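Peptide ABC transporter permease (Staphylococcus hominis, PDB 6EXS) is a POT-family peptide transporter of the major facilitator superfamily that binds a thioalcohol-conjugated dipeptide, a malodour precursor, and probably carries it across the membrane. Local coordinates at residues G34-L39 with I301-S306; I40-F45 with N50-D55; A59-S64 with L247-I252. One frame throughout, in Å; residues are numbered along the deposited sequence. Where two conformers were deposited one is given.

Contact 1: residues G34-L39 with I301-S306; sequences GMRAML and IQEQGS. With C3H (2-[[(2~{R})-2-azanyl-3-[(3~{S})-3-methyl-1-oxidanyl-hexan-3-yl]sulfanyl-propanoyl]amino]ethanoic acid), chain O.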
loop_
_atom_site.group_PDB
_atom_site.type_symbol
_atom_site.label_atom_id
_atom_site.label_comp_id
_atom_site.label_asym_id
_atom_site.label_seq_id
_atom_site.Cartn_x
_atom_site.Cartn_y
_atom_site.Cartn_z
ATOM N N GLY A 34 12.328 -1.968 -0.865
ATOM C CA GLY A 34 13.569 -2.367 -1.512
ATOM C C GLY A 34 13.402 -3.673 -2.258
ATOM O O GLY A 34 13.799 -3.787 -3.423
ATOM N N MET A 35 12.782 -4.661 -1.583
ATOM C CA MET A 35 12.441 -5.975 -2.142
ATOM C C MET A 35 11.468 -5.762 -3.328
ATOM O O MET A 35 11.660 -6.373 -4.382
ATOM C CB MET A 35 11.807 -6.839 -1.022
ATOM C CG MET A 35 11.220 -8.167 -1.461
ATOM S SD MET A 35 9.583 -8.046 -2.213
ATOM C CE MET A 35 8.567 -7.294 -0.800
ATOM N N ARG A 36 10.437 -4.884 -3.129
ATOM C CA ARG A 36 9.409 -4.515 -4.113
ATOM C C ARG A 36 10.014 -3.911 -5.392
ATOM O O ARG A 36 9.616 -4.277 -6.499
ATOM C CB ARG A 36 8.418 -3.517 -3.488
ATOM C CG ARG A 36 6.998 -4.035 -3.362
ATOM C CD ARG A 36 6.142 -3.529 -4.506
ATOM N NE ARG A 36 5.241 -2.441 -4.115
ATOM C CZ ARG A 36 5.491 -1.143 -4.272
ATOM N NH1 ARG A 36 6.645 -0.738 -4.790
ATOM N NH2 ARG A 36 4.591 -0.244 -3.913
ATOM N N ALA A 37 10.974 -2.975 -5.232
ATOM C CA ALA A 37 11.659 -2.291 -6.337
ATOM C C ALA A 37 12.424 -3.273 -7.235
ATOM O O ALA A 37 12.495 -3.062 -8.437
ATOM C CB ALA A 37 12.621 -1.248 -5.787
ATOM N N MET A 38 12.975 -4.349 -6.634
ATOM C CA MET A 38 13.745 -5.411 -7.278
ATOM C C MET A 38 12.869 -6.515 -7.833
ATOM O O MET A 38 13.219 -7.089 -8.860
ATOM C CB MET A 38 14.712 -6.051 -6.269
ATOM C CG MET A 38 15.812 -5.138 -5.784
ATOM S SD MET A 38 17.033 -6.078 -4.830
ATOM C CE MET A 38 18.097 -6.586 -6.103
ATOM N N LEU A 39 11.774 -6.866 -7.125
ATOM C CA LEU A 39 10.892 -7.991 -7.470
ATOM C C LEU A 39 10.408 -8.001 -8.920
ATOM O O LEU A 39 10.472 -9.061 -9.540
ATOM C CB LEU A 39 9.699 -8.124 -6.503
ATOM C CG LEU A 39 9.092 -9.536 -6.390
ATOM C CD1 LEU A 39 10.019 -10.493 -5.644
ATOM C CD2 LEU A 39 7.740 -9.491 -5.689
ATOM N N ILE A 301 -4.126 4.018 -11.047
ATOM C CA ILE A 301 -3.091 4.699 -11.814
ATOM C C ILE A 301 -1.811 4.822 -10.990
ATOM O O ILE A 301 -0.750 4.430 -11.476
ATOM C CB ILE A 301 -3.593 6.040 -12.405
ATOM C CG1 ILE A 301 -4.660 5.758 -13.505
ATOM C CG2 ILE A 301 -2.413 6.864 -12.968
ATOM C CD1 ILE A 301 -5.390 6.969 -14.063
ATOM N N GLN A 302 -1.912 5.298 -9.733
ATOM C CA GLN A 302 -0.750 5.428 -8.844
ATOM C C GLN A 302 0.013 4.099 -8.609
ATOM O O GLN A 302 1.228 4.072 -8.758
ATOM C CB GLN A 302 -1.146 6.083 -7.510
ATOM C CG GLN A 302 0.021 6.667 -6.720
ATOM C CD GLN A 302 0.821 5.641 -5.949
ATOM O OE1 GLN A 302 0.334 4.596 -5.535
ATOM N NE2 GLN A 302 2.074 5.935 -5.714
ATOM N N GLU A 303 -0.682 3.012 -8.244
ATOM C CA GLU A 303 -0.016 1.729 -7.986
ATOM C C GLU A 303 0.551 1.055 -9.254
ATOM O O GLU A 303 1.271 0.053 -9.147
ATOM C CB GLU A 303 -0.922 0.775 -7.208
ATOM C CG GLU A 303 -1.206 1.203 -5.775
ATOM C CD GLU A 303 -0.111 0.962 -4.755
ATOM O OE1 GLU A 303 1.014 0.573 -5.149
ATOM O OE2 GLU A 303 -0.382 1.168 -3.551
ATOM N N GLN A 304 0.281 1.637 -10.438
ATOM C CA GLN A 304 0.810 1.113 -11.694
ATOM C C GLN A 304 2.206 1.636 -11.995
ATOM O O GLN A 304 2.842 1.150 -12.925
ATOM C CB GLN A 304 -0.148 1.347 -12.861
ATOM C CG GLN A 304 -1.151 0.225 -13.061
ATOM C CD GLN A 304 -2.187 0.606 -14.088
ATOM O OE1 GLN A 304 -1.866 1.035 -15.205
ATOM N NE2 GLN A 304 -3.459 0.462 -13.733
ATOM N N GLY A 305 2.695 2.576 -11.194
ATOM C CA GLY A 305 4.052 3.081 -11.344
ATOM C C GLY A 305 5.096 2.082 -10.878
ATOM O O GLY A 305 6.292 2.281 -11.120
ATOM N N SER A 306 4.658 1.010 -10.168
ATOM C CA SER A 306 5.532 -0.045 -9.645
ATOM C C SER A 306 5.694 -1.225 -10.597
ATOM O O SER A 306 6.606 -2.018 -10.397
ATOM C CB SER A 306 5.029 -0.540 -8.292
ATOM O OG SER A 306 3.698 -1.026 -8.375
HETATM O O2 C3H O . 4.471 4.056 0.965
HETATM C C11 C3H O . 4.624 5.154 0.564
HETATM O O3 C3H O . 3.911 6.157 0.942
HETATM C C10 C3H O . 5.619 5.556 -0.485
HETATM N N1 C3H O . 5.926 4.496 -1.415
HETATM C C9 C3H O . 5.185 4.281 -2.489
HETATM O O1 C3H O . 3.966 4.193 -2.453
HETATM C C8 C3H O . 5.871 4.159 -3.810
HETATM N N C3H O . 7.292 3.929 -3.591
HETATM C C7 C3H O . 5.316 2.975 -4.605
HETATM S S C3H O . 4.144 3.340 -5.939
HETATM C C3 C3H O . 4.968 4.270 -7.339
HETATM C C4 C3H O . 5.958 3.315 -7.953
HETATM C C5 C3H O . 5.562 5.555 -6.746
HETATM C C6 C3H O . 6.466 6.375 -7.638
HETATM O O C3H O . 7.756 6.478 -7.131
HETATM C C2 C3H O . 3.945 4.688 -8.392
HETATM C C1 C3H O . 3.788 6.186 -8.594
HETATM C C C3H O . 2.771 6.495 -9.659
HETATM O O HOH W 1 8.474 -1.825 -8.090
#
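The carbonyl oxygen of S306 accepts a hydrogen bond from a water, 3.0 Å from the water oxygen, and the same water donates to R36 O at 3.1 Å. The water thus bridges the two backbones, between which there is no direct hydrogen bond; N310 ND2 adds a weak bond to S306 O. Further along, the R36 side chain, bent at its second and third torsions, reaches toward S306 and the ligand. In the conformer described, one of two modelled, S306 CB lies over one face of the guanidinium, 3.9 Å from R36 NH1, while the thioether-side carbon C7 of C3H sits in plane at its edge, 3.4 Å from R36 NH2. In this conformer the salt bridge to E303 is long, and so tentative, with R36 NH2 3.9 Å from E303 OE1 and the two planes nearly perpendicular (86°); E303 OE2 is held instead by N441 ND2. This pairing of an arginine on the first transmembrane helix, 16-44, with a glutamate in segment 301-306, on the seventh transmembrane segment, recalls the extracellular gate of other POT transporters, where the N- and C-terminal bundles close above the substrate. S306 OG, placed between the backbone N and the carbonyl carbon (chi1 58°), turns back onto E303 O at 2.8 Å, tying down the backbone that carries the glutamate. G305, also lining the pocket, brings bare backbone against the ligand, its C atom 3.3 Å from C3H C4. Q302 NE2 lies 3.3 Å from the C3H sulfur, and Y403 OH is hydrogen-bonded to G305 O.

Contact 2: residues I40-F45 with N50-D55; sequences IFYMYF and NGLGID
L52 lies over one face of the Y42 ring, its CG 4.2 Å from the ring centroid and 23° off the normal, a CH-pi contact displaced toward the rim. Y42 CG is anti to the backbone N (chi1 175°), which swings the ring beside the returning chain; N50 O comes to its edge, 3.4 Å from Y42 CE1. The close part of the contact is mostly backbone. G51, with no side chain, lets the chain run against the end of helix 16-44, and L52 N then bonds to Y42 O at 2.8 Å. I54 N follows with M43 O at 3.0 Å, and G53 N with F45 O at 2.9 Å. The connection between the first two transmembrane helices of this MFS transporter thus folds back so that L52 N and I54 N take two carbonyls of the last helical turn, while G53 N takes that of F45, just past the helix. A CA-H...O contact from Y44 CA to I54 O continues the seam. I54 CD1 rests at 3.9 Å from M43 CB, and L111 and L114 of helix 110-137 cover both L52 and I54. The outer side is looser. G53, turned with positive phi, is exposed to solvent although its N is bonded, and the side chains of N50 and D55, also exposed, give little or nothing to the packing: N50 leads away to R176 O through ND2, while the D55 side chain caps the start of helix 56-72, and its OD2 bonds to T58 OG1. F182 meets the Y42 ring edge-to-face, and F178 of the same helix 178-204 also packs on it.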
loop_
_atom_site.group_PDB
_atom_site.type_symbol
_atom_site.label_atom_id
_atom_site.label_comp_id
_atom_site.label_asym_id
_atom_site.label_seq_id
_atom_site.Cartn_x
_atom_site.Cartn_y
_atom_site.Cartn_z
ATOM N N ILE A 40 9.964 -6.854 -9.469
ATOM C CA ILE A 40 9.457 -6.792 -10.847
ATOM C C ILE A 40 10.535 -7.209 -11.862
ATOM O O ILE A 40 10.253 -8.048 -12.712
ATOM C CB ILE A 40 8.762 -5.430 -11.199
ATOM C CG1 ILE A 40 8.139 -5.441 -12.634
ATOM C CG2 ILE A 40 9.671 -4.193 -10.976
ATOM C CD1 ILE A 40 6.951 -6.373 -12.870
ATOM N N PHE A 41 11.769 -6.691 -11.729
ATOM C CA PHE A 41 12.882 -7.018 -12.624
ATOM C C PHE A 41 13.371 -8.439 -12.425
ATOM O O PHE A 41 13.572 -9.143 -13.412
ATOM C CB PHE A 41 14.010 -5.994 -12.502
ATOM C CG PHE A 41 13.478 -4.594 -12.659
ATOM C CD1 PHE A 41 12.953 -4.166 -13.872
ATOM C CD2 PHE A 41 13.419 -3.732 -11.568
ATOM C CE1 PHE A 41 12.402 -2.895 -13.997
ATOM C CE2 PHE A 41 12.889 -2.454 -11.702
ATOM C CZ PHE A 41 12.363 -2.050 -12.907
ATOM N N TYR A 42 13.488 -8.884 -11.159
ATOM C CA TYR A 42 13.883 -10.248 -10.815
ATOM C C TYR A 42 12.943 -11.280 -11.471
ATOM O O TYR A 42 13.417 -12.293 -11.961
ATOM C CB TYR A 42 13.883 -10.420 -9.292
ATOM C CG TYR A 42 14.168 -11.828 -8.822
ATOM C CD1 TYR A 42 15.353 -12.475 -9.173
ATOM C CD2 TYR A 42 13.283 -12.498 -7.982
ATOM C CE1 TYR A 42 15.645 -13.754 -8.705
ATOM C CE2 TYR A 42 13.566 -13.778 -7.502
ATOM C CZ TYR A 42 14.750 -14.404 -7.870
ATOM O OH TYR A 42 15.041 -15.665 -7.407
ATOM N N MET A 43 11.622 -11.003 -11.509
ATOM C CA MET A 43 10.632 -11.889 -12.125
ATOM C C MET A 43 10.718 -11.990 -13.663
ATOM O O MET A 43 10.801 -13.111 -14.177
ATOM C CB MET A 43 9.214 -11.506 -11.691
ATOM C CG MET A 43 8.933 -11.829 -10.246
ATOM S SD MET A 43 7.196 -11.656 -9.830
ATOM C CE MET A 43 7.054 -9.896 -9.696
ATOM N N TYR A 44 10.662 -10.848 -14.404
ATOM C CA TYR A 44 10.635 -10.926 -15.866
ATOM C C TYR A 44 12.019 -10.933 -16.532
ATOM O O TYR A 44 12.096 -11.292 -17.717
ATOM C CB TYR A 44 9.706 -9.873 -16.503
ATOM C CG TYR A 44 10.305 -8.507 -16.757
ATOM C CD1 TYR A 44 10.330 -7.542 -15.759
ATOM C CD2 TYR A 44 10.748 -8.142 -18.027
ATOM C CE1 TYR A 44 10.852 -6.274 -15.991
ATOM C CE2 TYR A 44 11.248 -6.865 -18.279
ATOM C CZ TYR A 44 11.306 -5.937 -17.253
ATOM O OH TYR A 44 11.808 -4.677 -17.464
ATOM N N PHE A 45 13.109 -10.606 -15.795
ATOM C CA PHE A 45 14.448 -10.689 -16.396
ATOM C C PHE A 45 14.743 -12.167 -16.708
ATOM O O PHE A 45 14.298 -13.050 -15.964
ATOM C CB PHE A 45 15.553 -10.081 -15.504
ATOM C CG PHE A 45 15.745 -8.571 -15.509
ATOM C CD1 PHE A 45 14.788 -7.727 -16.073
ATOM C CD2 PHE A 45 16.869 -7.992 -14.919
ATOM C CE1 PHE A 45 14.963 -6.334 -16.060
ATOM C CE2 PHE A 45 17.048 -6.602 -14.918
ATOM C CZ PHE A 45 16.098 -5.784 -15.493
ATOM N N ASN A 50 20.028 -13.805 -14.171
ATOM C CA ASN A 50 19.757 -14.183 -12.771
ATOM C C ASN A 50 18.296 -13.909 -12.319
ATOM O O ASN A 50 17.975 -13.971 -11.117
ATOM C CB ASN A 50 20.773 -13.570 -11.810
ATOM C CG ASN A 50 22.184 -14.052 -12.022
ATOM O OD1 ASN A 50 22.430 -15.205 -12.371
ATOM N ND2 ASN A 50 23.151 -13.186 -11.780
ATOM N N GLY A 51 17.423 -13.681 -13.303
ATOM C CA GLY A 51 15.994 -13.490 -13.103
ATOM C C GLY A 51 15.252 -14.816 -13.137
ATOM O O GLY A 51 15.879 -15.880 -13.215
ATOM N N LEU A 52 13.909 -14.768 -13.086
ATOM C CA LEU A 52 13.076 -15.976 -13.088
ATOM C C LEU A 52 12.513 -16.334 -14.471
ATOM O O LEU A 52 12.002 -17.443 -14.647
ATOM C CB LEU A 52 11.954 -15.910 -12.027
ATOM C CG LEU A 52 12.385 -15.974 -10.548
ATOM C CD1 LEU A 52 11.180 -15.770 -9.609
ATOM C CD2 LEU A 52 13.080 -17.285 -10.210
ATOM N N GLY A 53 12.642 -15.419 -15.431
ATOM C CA GLY A 53 12.198 -15.612 -16.805
ATOM C C GLY A 53 10.702 -15.756 -16.989
ATOM O O GLY A 53 10.262 -16.336 -17.978
ATOM N N ILE A 54 9.915 -15.231 -16.038
ATOM C CA ILE A 54 8.446 -15.221 -16.037
ATOM C C ILE A 54 7.961 -14.242 -17.127
ATOM O O ILE A 54 8.600 -13.212 -17.367
ATOM C CB ILE A 54 7.907 -14.794 -14.614
ATOM C CG1 ILE A 54 8.332 -15.799 -13.517
ATOM C CG2 ILE A 54 6.376 -14.575 -14.587
ATOM C CD1 ILE A 54 8.205 -15.263 -12.045
ATOM N N ASP A 55 6.817 -14.558 -17.749
ATOM C CA ASP A 55 6.150 -13.720 -18.738
ATOM C C ASP A 55 5.959 -12.333 -18.140
ATOM O O ASP A 55 5.530 -12.214 -16.987
ATOM C CB ASP A 55 4.779 -14.337 -19.094
ATOM C CG ASP A 55 3.830 -13.429 -19.856
ATOM O OD1 ASP A 55 4.268 -12.810 -20.861
ATOM O OD2 ASP A 55 2.643 -13.363 -19.474
#

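Contact 3: residues A59-S64 with L247-I252; sequences AMSIMS and LSFDLI. Unlike the reference sequence in segment 247-252: D250 (reference Asn). With OLC ((2R)-2,3-dihydroxypropyl (9Z)-octadec-9-enoate), chain N.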
loop_
_atom_site.group_PDB
_atom_site.type_symbol
_atom_site.label_atom_id
_atom_site.label_comp_id
_atom_site.label_asym_id
_atom_site.label_seq_id
_atom_site.Cartn_x
_atom_site.Cartn_y
_atom_site.Cartn_z
ATOM N N ALA A 59 4.297 -11.275 -14.555
ATOM C CA ALA A 59 5.142 -10.588 -13.567
ATOM C C ALA A 59 4.466 -9.285 -13.078
ATOM O O ALA A 59 4.563 -8.944 -11.898
ATOM C CB ALA A 59 6.506 -10.275 -14.178
ATOM N N MET A 60 3.784 -8.572 -14.006
ATOM C CA MET A 60 3.045 -7.333 -13.778
ATOM C C MET A 60 1.811 -7.619 -12.917
ATOM O O MET A 60 1.580 -6.927 -11.932
ATOM C CB MET A 60 2.638 -6.694 -15.123
ATOM C CG MET A 60 3.799 -6.074 -15.902
ATOM S SD MET A 60 3.271 -4.836 -17.127
ATOM C CE MET A 60 2.643 -5.861 -18.403
ATOM N N SER A 61 1.046 -8.660 -13.274
ATOM C CA SER A 61 -0.137 -9.135 -12.543
ATOM C C SER A 61 0.209 -9.503 -11.082
ATOM O O SER A 61 -0.478 -9.023 -10.172
ATOM C CB SER A 61 -0.774 -10.321 -13.264
ATOM O OG SER A 61 -1.898 -10.783 -12.536
ATOM N N ILE A 62 1.303 -10.303 -10.866
ATOM C CA ILE A 62 1.813 -10.713 -9.543
ATOM C C ILE A 62 2.045 -9.491 -8.617
ATOM O O ILE A 62 1.579 -9.503 -7.481
ATOM C CB ILE A 62 3.065 -11.637 -9.663
ATOM C CG1 ILE A 62 2.677 -13.023 -10.251
ATOM C CG2 ILE A 62 3.794 -11.789 -8.307
ATOM C CD1 ILE A 62 3.801 -13.841 -10.929
ATOM N N MET A 63 2.727 -8.436 -9.123
ATOM C CA MET A 63 3.010 -7.189 -8.390
ATOM C C MET A 63 1.746 -6.548 -7.770
ATOM O O MET A 63 1.751 -6.195 -6.583
ATOM C CB MET A 63 3.751 -6.175 -9.286
ATOM C CG MET A 63 5.186 -6.565 -9.582
ATOM S SD MET A 63 6.291 -6.595 -8.139
ATOM C CE MET A 63 6.661 -4.856 -7.979
ATOM N N SER A 64 0.656 -6.463 -8.569
ATOM C CA SER A 64 -0.624 -5.882 -8.179
ATOM C C SER A 64 -1.404 -6.763 -7.214
ATOM O O SER A 64 -1.896 -6.265 -6.209
ATOM C CB SER A 64 -1.452 -5.557 -9.413
ATOM O OG SER A 64 -0.882 -4.448 -10.082
ATOM N N LEU A 247 -2.907 -25.373 -12.434
ATOM C CA LEU A 247 -2.588 -24.300 -11.494
ATOM C C LEU A 247 -1.760 -23.194 -12.151
ATOM O O LEU A 247 -0.563 -23.359 -12.407
ATOM C CB LEU A 247 -1.933 -24.839 -10.197
ATOM C CG LEU A 247 -1.518 -23.814 -9.119
ATOM C CD1 LEU A 247 -2.720 -23.186 -8.439
ATOM C CD2 LEU A 247 -0.630 -24.448 -8.083
ATOM N N SER A 248 -2.428 -22.065 -12.420
ATOM C CA SER A 248 -1.867 -20.866 -13.033
ATOM C C SER A 248 -2.096 -19.681 -12.102
ATOM O O SER A 248 -2.892 -19.790 -11.161
ATOM C CB SER A 248 -2.551 -20.605 -14.373
ATOM O OG SER A 248 -3.952 -20.423 -14.230
ATOM N N PHE A 249 -1.432 -18.534 -12.384
ATOM C CA PHE A 249 -1.616 -17.321 -11.585
ATOM C C PHE A 249 -3.029 -16.730 -11.735
ATOM O O PHE A 249 -3.492 -16.053 -10.822
ATOM C CB PHE A 249 -0.518 -16.265 -11.835
ATOM C CG PHE A 249 -0.488 -15.245 -10.724
ATOM C CD1 PHE A 249 -0.024 -15.587 -9.456
ATOM C CD2 PHE A 249 -1.007 -13.970 -10.915
ATOM C CE1 PHE A 249 -0.059 -14.667 -8.412
ATOM C CE2 PHE A 249 -1.036 -13.047 -9.867
ATOM C CZ PHE A 249 -0.555 -13.401 -8.628
ATOM N N ASP A 250 -3.727 -17.037 -12.854
ATOM C CA ASP A 250 -5.106 -16.621 -13.125
ATOM C C ASP A 250 -6.048 -17.097 -12.018
ATOM O O ASP A 250 -7.001 -16.385 -11.714
ATOM C CB ASP A 250 -5.592 -17.131 -14.491
ATOM C CG ASP A 250 -4.948 -16.485 -15.703
ATOM O OD1 ASP A 250 -4.328 -15.409 -15.546
ATOM O OD2 ASP A 250 -5.096 -17.037 -16.815
ATOM N N LEU A 251 -5.760 -18.271 -11.385
ATOM C CA LEU A 251 -6.541 -18.788 -10.257
ATOM C C LEU A 251 -6.487 -17.763 -9.121
ATOM O O LEU A 251 -7.530 -17.446 -8.545
ATOM C CB LEU A 251 -6.010 -20.155 -9.771
ATOM C CG LEU A 251 -6.803 -20.811 -8.618
ATOM C CD1 LEU A 251 -7.740 -21.894 -9.128
ATOM C CD2 LEU A 251 -5.870 -21.377 -7.559
ATOM N N ILE A 252 -5.281 -17.222 -8.836
ATOM C CA ILE A 252 -5.044 -16.224 -7.793
ATOM C C ILE A 252 -5.625 -14.872 -8.214
ATOM O O ILE A 252 -6.435 -14.322 -7.480
ATOM C CB ILE A 252 -3.536 -16.114 -7.385
ATOM C CG1 ILE A 252 -2.816 -17.500 -7.326
ATOM C CG2 ILE A 252 -3.348 -15.314 -6.081
ATOM C CD1 ILE A 252 -3.305 -18.549 -6.269
HETATM C C24 OLC N . 4.094 -18.569 -12.515
HETATM C C5 OLC N . 0.339 -20.786 -4.835
HETATM C C4 OLC N . 0.285 -19.908 -6.076
HETATM C C3 OLC N . 0.798 -20.598 -7.330
HETATM C C2 OLC N . 0.749 -19.721 -8.577
HETATM C C21 OLC N . 2.074 -19.996 -12.029
HETATM C C1 OLC N . 1.289 -20.400 -9.804
HETATM C C22 OLC N . 3.577 -19.954 -12.201
HETATM O O19 OLC N . 1.326 -21.594 -9.966
HETATM O O25 OLC N . 3.856 -18.241 -13.876
HETATM O O23 OLC N . 4.239 -20.479 -11.049
HETATM O O20 OLC N . 1.729 -19.508 -10.708
#
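F249 carries its ring on a CG anti to the backbone N (chi1 -162°), and I62 sets CG1 anti to its own carbonyl carbon (chi1 -69°); together these torsions bring the methylene of the isoleucine squarely over the phenyl ring. I62 CG1 stands 3.5 Å from the F249 centroid, only 6° off the ring normal, a CH-pi contact centred on the face, with F249 CZ the nearest ring atom at 3.6 Å. I252, one turn along the same helix as F249, places its CB against the opposite face, about 3.9 Å above the plane and toward the rim. The ring is therefore held between an aliphatic group of its own helix and one from across the interface. At its edge lies S61 OG, in plane and 3.6 Å from F249 CE2; this hydroxyl is hydrogen-bonded to G449 O, so its meeting with the phenyl is a contact of packing alone. The acyl carbon C2 of a bound monoolein lies near another part of the edge, and the ester oxygen O20 of this lipid is 3.7 Å from F249 N. Nothing polar passes between the two segments. F249 lies near the start of helix 249-273, which with helix 217-243 probably forms the extra hairpin found in bacterial POT transporters between the two six-helix bundles. Here that hairpin meets helix 56-72 of the N-terminal bundle. F115 of helix 110-137 also touches F249, M118 of that helix reaches I62, and K453 forms a salt bridge with D250, which is Asn in the reference sequence; within the N-terminal bundle, M43 of helix 16-44 packs on I62.

Overall arrangement
Contacts 2 and 3 lie on the same side of the chain's centre; the three centres are 14 to 15 Å apart, and helix 16-44 serves both contact 1 and contact 2. Contact 1 lines the ligand pocket, whereas the M43 side chain of contact 2 is about 13 Å from C3H. M63, in segment 59-64 of contact 3, joins them: its CE packs 3.4 Å from R36 O of contact 1, and its SD lies 3.7 Å from M43 CE of contact 2. I40 CG2 in turn touches S306 O at 3.8 Å. Along the chain, contacts 2 and 3 follow each other within the long span that contact 1 closes.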